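Soluble KIT ligand (Mus musculus, PDB 2O27) binds and dimerises the receptor tyrosine kinase KIT as a non-covalent homodimer, activating it to control cell survival, proliferation, blood formation and pigmentation. Local coordinates at residues I48-S53 and E111-I116; C41-M46 and L86-N91. All coordinates share one frame; numbering follows the deposited sequence.

Overall arrangement
This chain, the receptor-binding cytokine part from the predicted extracellular region of a longer transmembrane precursor, folds as a four-helix bundle whose helix 43-58 serves two neighbours: in contact 2 its first turn meets the far end of helix 70-91, and in contact 1 its next turns face helix 110-124. The centres of the two contacts are about 14 Å apart. Contact 1 is buried, its centre about 3 Å from that of the chain, whereas the centre of contact 2 lies about 12 Å out and carries charge at its margin. They touch, for instance, where Ile-116 CG2 packs on Met-46 CE at 3.4 Å. No residue of the neighbouring subunit touches either contact, so both lie within a single protomer.

Contact 1: I48-S53 and E111-I116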
ATOM      1  N   ILE A  48      11.015  -3.981  19.793  1.00 31.90           N
ATOM      2  CA  ILE A  48      11.035  -5.336  19.258  1.00 30.18           C
ATOM      3  C   ILE A  48       9.819  -5.523  18.335  1.00 31.66           C
ATOM      4  O   ILE A  48       9.950  -6.085  17.243  1.00 31.20           O
ATOM      5  CB  ILE A  48      11.040  -6.393  20.406  1.00 29.37           C
ATOM      6  CG1 ILE A  48      12.445  -6.484  21.017  1.00 30.90           C
ATOM      7  CG2 ILE A  48      10.613  -7.751  19.895  1.00 28.36           C
ATOM      8  CD1 ILE A  48      12.535  -7.424  22.271  1.00 28.02           C
ATOM      9  N   GLN A  49       8.654  -5.024  18.758  1.00 29.77           N
ATOM     10  CA  GLN A  49       7.421  -5.134  17.965  1.00 31.15           C
ATOM     11  C   GLN A  49       7.503  -4.342  16.646  1.00 29.69           C
ATOM     12  O   GLN A  49       7.009  -4.778  15.619  1.00 28.20           O
ATOM     13  CB  GLN A  49       6.215  -4.647  18.782  1.00 32.33           C
ATOM     14  CG  GLN A  49       5.835  -5.524  19.964  1.00 36.24           C
ATOM     15  CD  GLN A  49       5.799  -7.017  19.619  1.00 39.99           C
ATOM     16  OE1 GLN A  49       5.309  -7.418  18.563  1.00 38.39           O
ATOM     17  NE2 GLN A  49       6.319  -7.841  20.517  1.00 44.51           N
ATOM     18  N   LEU A  50       8.121  -3.172  16.678  1.00 29.14           N
ATOM     19  CA  LEU A  50       8.226  -2.385  15.470  1.00 30.58           C
ATOM     20  C   LEU A  50       9.103  -3.144  14.488  1.00 30.76           C
ATOM     21  O   LEU A  50       8.794  -3.204  13.305  1.00 29.01           O
ATOM     22  CB  LEU A  50       8.815  -1.007  15.775  1.00 30.37           C
ATOM     23  CG  LEU A  50       7.814  -0.117  16.512  1.00 32.64           C
ATOM     24  CD1 LEU A  50       8.514   1.146  17.085  1.00 32.27           C
ATOM     25  CD2 LEU A  50       6.671   0.256  15.538  1.00 31.58           C
ATOM     26  N   SER A  51      10.178  -3.732  15.003  1.00 30.20           N
ATOM     27  CA  SER A  51      11.114  -4.501  14.196  1.00 30.32           C
ATOM     28  C   SER A  51      10.352  -5.618  13.465  1.00 30.86           C
ATOM     29  O   SER A  51      10.508  -5.779  12.263  1.00 30.18           O
ATOM     30  CB  SER A  51      12.198  -5.086  15.097  1.00 29.70           C
ATOM     31  OG  SER A  51      13.133  -5.853  14.365  1.00 34.70           O
ATOM     32  N   LEU A  52       9.535  -6.382  14.192  1.00 31.43           N
ATOM     33  CA  LEU A  52       8.738  -7.438  13.576  1.00 32.40           C
ATOM     34  C   LEU A  52       7.811  -6.858  12.489  1.00 32.08           C
ATOM     35  O   LEU A  52       7.796  -7.359  11.376  1.00 32.87           O
ATOM     36  CB  LEU A  52       7.884  -8.171  14.616  1.00 34.04           C
ATOM     37  CG  LEU A  52       8.507  -9.005  15.750  1.00 36.40           C
ATOM     38  CD1 LEU A  52       7.383  -9.836  16.401  1.00 37.07           C
ATOM     39  CD2 LEU A  52       9.611  -9.925  15.227  1.00 37.06           C
ATOM     40  N   SER A  53       7.048  -5.803  12.813  1.00 29.85           N
ATOM     41  CA  SER A  53       6.148  -5.198  11.821  1.00 29.01           C
ATOM     42  C   SER A  53       6.895  -4.711  10.576  1.00 28.58           C
ATOM     43  O   SER A  53       6.417  -4.883   9.467  1.00 29.66           O
ATOM     44  CB  SER A  53       5.355  -4.027  12.419  1.00 26.85           C
ATOM     45  OG  SER A  53       4.366  -4.481  13.333  1.00 26.79           O
ATOM     46  N   GLU A 111      -0.073   6.325   8.656  1.00 32.79           N
ATOM     47  CA  GLU A 111       0.161   7.542   9.432  1.00 34.88           C
ATOM     48  C   GLU A 111       0.243   7.178  10.896  1.00 33.08           C
ATOM     49  O   GLU A 111       1.120   7.634  11.603  1.00 33.49           O
ATOM     50  CB  GLU A 111      -0.979   8.551   9.235  1.00 38.42           C
ATOM     51  CG  GLU A 111      -0.636   9.725   8.332  1.00 47.09           C
ATOM     52  CD  GLU A 111       0.336  10.713   8.968  1.00 50.89           C
ATOM     53  OE1 GLU A 111       0.872  11.585   8.235  1.00 54.26           O
ATOM     54  OE2 GLU A 111       0.555  10.625  10.199  1.00 53.43           O
ATOM     55  N   GLU A 112      -0.684   6.347  11.340  1.00 32.10           N
ATOM     56  CA  GLU A 112      -0.726   5.932  12.730  1.00 33.04           C
ATOM     57  C   GLU A 112       0.433   5.038  13.118  1.00 32.73           C
ATOM     58  O   GLU A 112       0.961   5.122  14.240  1.00 33.83           O
ATOM     59  CB  GLU A 112      -2.028   5.185  13.005  1.00 35.00           C
ATOM     60  CG  GLU A 112      -3.257   6.062  12.922  1.00 38.98           C
ATOM     61  CD  GLU A 112      -4.547   5.270  12.976  1.00 42.26           C
ATOM     62  OE1 GLU A 112      -5.615   5.916  13.031  1.00 47.15           O
ATOM     63  OE2 GLU A 112      -4.499   4.017  12.954  1.00 42.58           O
ATOM     64  N   PHE A 113       0.815   4.151  12.203  1.00 29.86           N
ATOM     65  CA  PHE A 113       1.889   3.233  12.482  1.00 30.24           C
ATOM     66  C   PHE A 113       3.173   4.004  12.706  1.00 30.15           C
ATOM     67  O   PHE A 113       3.872   3.806  13.711  1.00 29.47           O
ATOM     68  CB  PHE A 113       2.103   2.274  11.322  1.00 27.44           C
ATOM     69  CG  PHE A 113       3.266   1.369  11.521  1.00 24.77           C
ATOM     70  CD1 PHE A 113       3.161   0.265  12.354  1.00 26.64           C
ATOM     71  CD2 PHE A 113       4.484   1.641  10.919  1.00 24.14           C
ATOM     72  CE1 PHE A 113       4.249  -0.558  12.589  1.00 23.25           C
ATOM     73  CE2 PHE A 113       5.573   0.830  11.149  1.00 23.77           C
ATOM     74  CZ  PHE A 113       5.451  -0.280  11.994  1.00 23.30           C
ATOM     75  N   PHE A 114       3.462   4.891  11.764  1.00 32.25           N
ATOM     76  CA  PHE A 114       4.679   5.664  11.812  1.00 34.88           C
ATOM     77  C   PHE A 114       4.680   6.773  12.851  1.00 37.15           C
ATOM     78  O   PHE A 114       5.723   7.380  13.118  1.00 37.84           O
ATOM     79  CB  PHE A 114       5.016   6.171  10.413  1.00 32.70           C
ATOM     80  CG  PHE A 114       5.533   5.077   9.501  1.00 35.34           C
ATOM     81  CD1 PHE A 114       4.731   4.537   8.509  1.00 33.90           C
ATOM     82  CD2 PHE A 114       6.815   4.535   9.702  1.00 34.65           C
ATOM     83  CE1 PHE A 114       5.193   3.460   7.726  1.00 38.29           C
ATOM     84  CE2 PHE A 114       7.271   3.467   8.932  1.00 35.97           C
ATOM     85  CZ  PHE A 114       6.463   2.928   7.949  1.00 35.77           C
ATOM     86  N   SER A 115       3.506   7.019  13.434  1.00 37.56           N
ATOM     87  CA  SER A 115       3.362   7.992  14.512  1.00 40.98           C
ATOM     88  C   SER A 115       3.860   7.275  15.767  1.00 38.34           C
ATOM     89  O   SER A 115       4.540   7.868  16.595  1.00 39.00           O
ATOM     90  CB  SER A 115       1.894   8.381  14.686  1.00 43.95           C
ATOM     91  OG  SER A 115       1.712   9.157  15.860  1.00 49.85           O
ATOM     92  N   ILE A 116       3.503   5.994  15.892  1.00 37.82           N
ATOM     93  CA  ILE A 116       3.921   5.150  17.007  1.00 36.69           C
ATOM     94  C   ILE A 116       5.428   4.973  16.945  1.00 36.76           C
ATOM     95  O   ILE A 116       6.103   4.930  17.972  1.00 36.19           O
ATOM     96  CB  ILE A 116       3.302   3.727  16.929  1.00 37.02           C
ATOM     97  CG1 ILE A 116       1.776   3.815  16.861  1.00 38.51           C
ATOM     98  CG2 ILE A 116       3.761   2.896  18.094  1.00 37.38           C
ATOM     99  CD1 ILE A 116       1.165   4.767  17.866  1.00 36.59           C
TER
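The ring of Phe-113 is met obliquely by Ser-53 and Leu-50 from helix 43-58, while Phe-114 CD1 of its own helix lies in the ring plane, at the edge. Phe-113 CD2 in turn sits 3.6 Å above the plane of the Phe-114 ring, over its centre. Two successive aromatic residues are thereby turned against each other, Phe-113 reaching helix 43-58 and Phe-114 reaching helices 13-18 and 70-91.

The helices run antiparallel here, and the CA atoms of Leu-50 and Ile-116 come within 8.8 Å, a spacing that side chains must bridge. Phe-113 does so with its far end. Because CG lies opposite the backbone N (chi1 176°), the ring extends to the other helix and touches it with CE1 and CZ. Ser-53 CB comes to 3.6 Å from Phe-113 CE1, and Leu-50 CD2 to 3.8 Å from Phe-113 CZ. The leucine and phenylalanine side chains pass in opposite directions, and CD2 is the Leu-50 branch that touches the ring. No hydrogen bond crosses; the joint is apolar, and Ser-53 contributes its methylene carbon. The buried hydroxyl OG of Ser-53 is satisfied by a hydrogen bond with the carbonyl O of Thr-27.

That bond ties helix 43-58 to strand 26-30, whose Leu-28 packs on Leu-50 and Ser-53 and whose Ile-26 packs on Phe-113. Phe-114 instead meets Ile-13, Leu-16 and Val-17 of helix 13-18 and Leu-77 of helix 70-91.

Contact 2: C41-M46 and L86-N91; sequences CWLRDM and LCMEEN
Helices 43-58 and 70-91 run roughly antiparallel, at a marked slant, and come close at Arg-44 and Met-88, whose CA atoms are 5.5 Å apart. This is one helix pair of the four-helix cytokine bundle, the beginning of one helix meeting the last turns of the other, and it illustrates how an apolar seam can be closed at its outer margin by a salt bridge.

On the inner side, Leu-43 CD1 lies 3.9 Å from Met-88 SD, the two side chains crossing at a slant. Phe-124 of helix 110-124 also packs on Met-88. Alongside, the aliphatic part of Arg-44 slides past Met-88 in the opposite sense, with Arg-44 CG at 3.9 Å from Met-88 CB.

Farther out, the arginine chain bends at its second torsion (chi2 -104°) and carries its guanidinium to Glu-89, which bends likewise at chi2. The grip is side-on and bidentate, with the two flat groups nearly coplanar at 26°. Such a paired arrangement fixes the rotation of both groups. The remaining nitrogen, NH1, makes a weak bond to Asp-45 OD1 on its own helix, giving a three-residue network in which the arginine lies between two carboxylates, which probably balance the guanidinium charge.

Two disulfides begin within these segments, Cys-41 to Cys-136 and Cys-87 to Cys-2, holding the chain termini to this part of the bundle. In the bidentate pair, Arg-44 NE reaches Glu-89 OE1 at 2.8 Å and Arg-44 NH2 reaches Glu-89 OE2 at 3.0 Å, each along a syn lone pair.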
ATOM      1  N   CYS A  41       9.181   1.210  30.838  1.00 43.29           N
ATOM      2  CA  CYS A  41       8.220   0.118  30.989  1.00 41.86           C
ATOM      3  C   CYS A  41       7.856  -0.534  29.661  1.00 39.88           C
ATOM      4  O   CYS A  41       7.500  -1.706  29.621  1.00 38.67           O
ATOM      5  CB  CYS A  41       6.915   0.624  31.607  1.00 44.46           C
ATOM      6  SG  CYS A  41       7.015   1.237  33.320  1.00 47.69           S
ATOM      7  N   TRP A  42       7.950   0.219  28.570  1.00 38.98           N
ATOM      8  CA  TRP A  42       7.524  -0.326  27.294  1.00 37.88           C
ATOM      9  C   TRP A  42       8.464  -0.231  26.091  1.00 38.77           C
ATOM     10  O   TRP A  42       8.268  -0.948  25.119  1.00 41.22           O
ATOM     11  CB  TRP A  42       6.178   0.319  26.919  1.00 35.93           C
ATOM     12  CG  TRP A  42       6.204   1.823  26.921  1.00 36.15           C
ATOM     13  CD1 TRP A  42       5.843   2.658  27.952  1.00 35.73           C
ATOM     14  CD2 TRP A  42       6.606   2.681  25.834  1.00 34.33           C
ATOM     15  NE1 TRP A  42       5.993   3.973  27.572  1.00 33.86           N
ATOM     16  CE2 TRP A  42       6.461   4.020  26.281  1.00 34.70           C
ATOM     17  CE3 TRP A  42       7.077   2.447  24.532  1.00 33.38           C
ATOM     18  CZ2 TRP A  42       6.764   5.120  25.465  1.00 32.69           C
ATOM     19  CZ3 TRP A  42       7.378   3.544  23.718  1.00 33.49           C
ATOM     20  CH2 TRP A  42       7.219   4.867  24.194  1.00 33.89           C
ATOM     21  N   LEU A  43       9.469   0.641  26.148  1.00 38.40           N
ATOM     22  CA  LEU A  43      10.360   0.829  25.011  1.00 38.75           C
ATOM     23  C   LEU A  43      10.973  -0.421  24.390  1.00 38.09           C
ATOM     24  O   LEU A  43      10.877  -0.618  23.173  1.00 37.24           O
ATOM     25  CB  LEU A  43      11.494   1.791  25.347  1.00 39.65           C
ATOM     26  CG  LEU A  43      11.666   2.969  24.379  1.00 39.96           C
ATOM     27  CD1 LEU A  43      13.127   3.385  24.360  1.00 38.31           C
ATOM     28  CD2 LEU A  43      11.203   2.598  22.986  1.00 40.32           C
ATOM     29  N   ARG A  44      11.625  -1.237  25.210  1.00 37.64           N
ATOM     30  CA  ARG A  44      12.266  -2.441  24.724  1.00 36.97           C
ATOM     31  C   ARG A  44      11.310  -3.341  23.946  1.00 36.93           C
ATOM     32  O   ARG A  44      11.626  -3.800  22.834  1.00 34.85           O
ATOM     33  CB  ARG A  44      12.892  -3.209  25.888  1.00 36.08           C
ATOM     34  CG  ARG A  44      13.662  -4.450  25.487  1.00 36.13           C
ATOM     35  CD  ARG A  44      12.849  -5.683  25.812  1.00 38.71           C
ATOM     36  NE  ARG A  44      13.509  -6.952  25.511  1.00 37.86           N
ATOM     37  CZ  ARG A  44      12.899  -8.125  25.648  1.00 40.45           C
ATOM     38  NH1 ARG A  44      11.646  -8.156  26.081  1.00 40.65           N
ATOM     39  NH2 ARG A  44      13.514  -9.259  25.332  1.00 38.12           N
ATOM     40  N   ASP A  45      10.152  -3.606  24.536  1.00 36.56           N
ATOM     41  CA  ASP A  45       9.174  -4.442  23.885  1.00 38.53           C
ATOM     42  C   ASP A  45       8.665  -3.779  22.610  1.00 38.37           C
ATOM     43  O   ASP A  45       8.551  -4.433  21.587  1.00 36.58           O
ATOM     44  CB  ASP A  45       7.996  -4.729  24.813  1.00 40.09           C
ATOM     45  CG  ASP A  45       8.359  -5.678  25.934  1.00 42.85           C
ATOM     46  OD1 ASP A  45       9.122  -6.619  25.687  1.00 43.87           O
ATOM     47  OD2 ASP A  45       7.875  -5.501  27.062  1.00 46.25           O
ATOM     48  N   MET A  46       8.380  -2.482  22.672  1.00 36.65           N
ATOM     49  CA  MET A  46       7.863  -1.779  21.502  1.00 38.31           C
ATOM     50  C   MET A  46       8.841  -1.742  20.333  1.00 37.21           C
ATOM     51  O   MET A  46       8.442  -1.831  19.169  1.00 35.88           O
ATOM     52  CB  MET A  46       7.457  -0.350  21.859  1.00 40.23           C
ATOM     53  CG  MET A  46       5.955  -0.199  22.156  1.00 44.02           C
ATOM     54  SD  MET A  46       4.879  -0.676  20.753  1.00 45.73           S
ATOM     55  CE  MET A  46       5.539   0.345  19.492  1.00 38.70           C
ATOM     56  N   LEU A  86      19.239  -3.824  19.493  1.00 37.10           N
ATOM     57  CA  LEU A  86      20.531  -4.235  20.039  1.00 40.85           C
ATOM     58  C   LEU A  86      20.780  -3.468  21.354  1.00 40.88           C
ATOM     59  O   LEU A  86      21.061  -4.054  22.419  1.00 38.21           O
ATOM     60  CB  LEU A  86      21.637  -3.906  19.033  1.00 42.37           C
ATOM     61  CG  LEU A  86      22.912  -4.750  19.004  1.00 44.68           C
ATOM     62  CD1 LEU A  86      24.005  -3.959  18.286  1.00 45.53           C
ATOM     63  CD2 LEU A  86      23.333  -5.130  20.412  1.00 42.62           C
ATOM     64  N   CYS A  87      20.655  -2.149  21.268  1.00 44.10           N
ATOM     65  CA  CYS A  87      20.849  -1.277  22.424  1.00 48.10           C
ATOM     66  C   CYS A  87      19.942  -1.675  23.603  1.00 47.94           C
ATOM     67  O   CYS A  87      20.418  -1.907  24.714  1.00 45.14           O
ATOM     68  CB  CYS A  87      20.588   0.173  22.003  1.00 54.04           C
ATOM     69  SG  CYS A  87      20.787   1.470  23.272  1.00 64.07           S
ATOM     70  N   MET A  88      18.637  -1.768  23.366  1.00 48.67           N
ATOM     71  CA  MET A  88      17.723  -2.123  24.449  1.00 50.43           C
ATOM     72  C   MET A  88      17.919  -3.537  24.992  1.00 51.37           C
ATOM     73  O   MET A  88      17.772  -3.769  26.185  1.00 51.97           O
ATOM     74  CB  MET A  88      16.269  -1.944  24.005  1.00 51.54           C
ATOM     75  CG  MET A  88      15.877  -0.495  23.685  1.00 54.90           C
ATOM     76  SD  MET A  88      15.747   0.594  25.116  1.00 58.99           S
ATOM     77  CE  MET A  88      17.396   1.286  25.208  1.00 56.26           C
ATOM     78  N   GLU A  89      18.260  -4.487  24.132  1.00 52.89           N
ATOM     79  CA  GLU A  89      18.441  -5.856  24.590  1.00 55.20           C
ATOM     80  C   GLU A  89      19.721  -5.983  25.418  1.00 59.38           C
ATOM     81  O   GLU A  89      19.752  -6.656  26.442  1.00 58.35           O
ATOM     82  CB  GLU A  89      18.496  -6.806  23.393  1.00 51.58           C
ATOM     83  CG  GLU A  89      18.187  -8.235  23.755  1.00 47.79           C
ATOM     84  CD  GLU A  89      16.801  -8.372  24.348  1.00 43.82           C
ATOM     85  OE1 GLU A  89      16.012  -7.423  24.234  1.00 41.17           O
ATOM     86  OE2 GLU A  89      16.491  -9.427  24.920  1.00 42.65           O
ATOM     87  N   GLU A  90      20.774  -5.324  24.957  1.00 65.39           N
ATOM     88  CA  GLU A  90      22.065  -5.328  25.629  1.00 72.25           C
ATOM     89  C   GLU A  90      21.965  -4.707  27.029  1.00 77.04           C
ATOM     90  O   GLU A  90      22.810  -4.959  27.889  1.00 77.41           O
ATOM     91  CB  GLU A  90      23.071  -4.531  24.792  1.00 72.13           C
ATOM     92  CG  GLU A  90      24.510  -4.647  25.249  1.00 73.57           C
ATOM     93  CD  GLU A  90      25.170  -5.936  24.788  1.00 73.98           C
ATOM     94  OE1 GLU A  90      26.219  -6.292  25.359  1.00 74.49           O
ATOM     95  OE2 GLU A  90      24.648  -6.583  23.855  1.00 73.55           O
ATOM     96  N   ASN A  91      20.931  -3.900  27.259  1.00 83.74           N
ATOM     97  CA  ASN A  91      20.758  -3.234  28.551  1.00 91.00           C
ATOM     98  C   ASN A  91      19.420  -3.522  29.229  1.00 96.02           C
ATOM     99  O   ASN A  91      19.101  -2.912  30.248  1.00 96.28           O
ATOM    100  CB  ASN A  91      20.886  -1.714  28.386  1.00 91.85           C
ATOM    101  CG  ASN A  91      22.139  -1.299  27.630  1.00 92.87           C
ATOM    102  OD1 ASN A  91      22.261  -0.148  27.209  1.00 92.56           O
ATOM    103  ND2 ASN A  91      23.077  -2.226  27.460  1.00 93.47           N
TER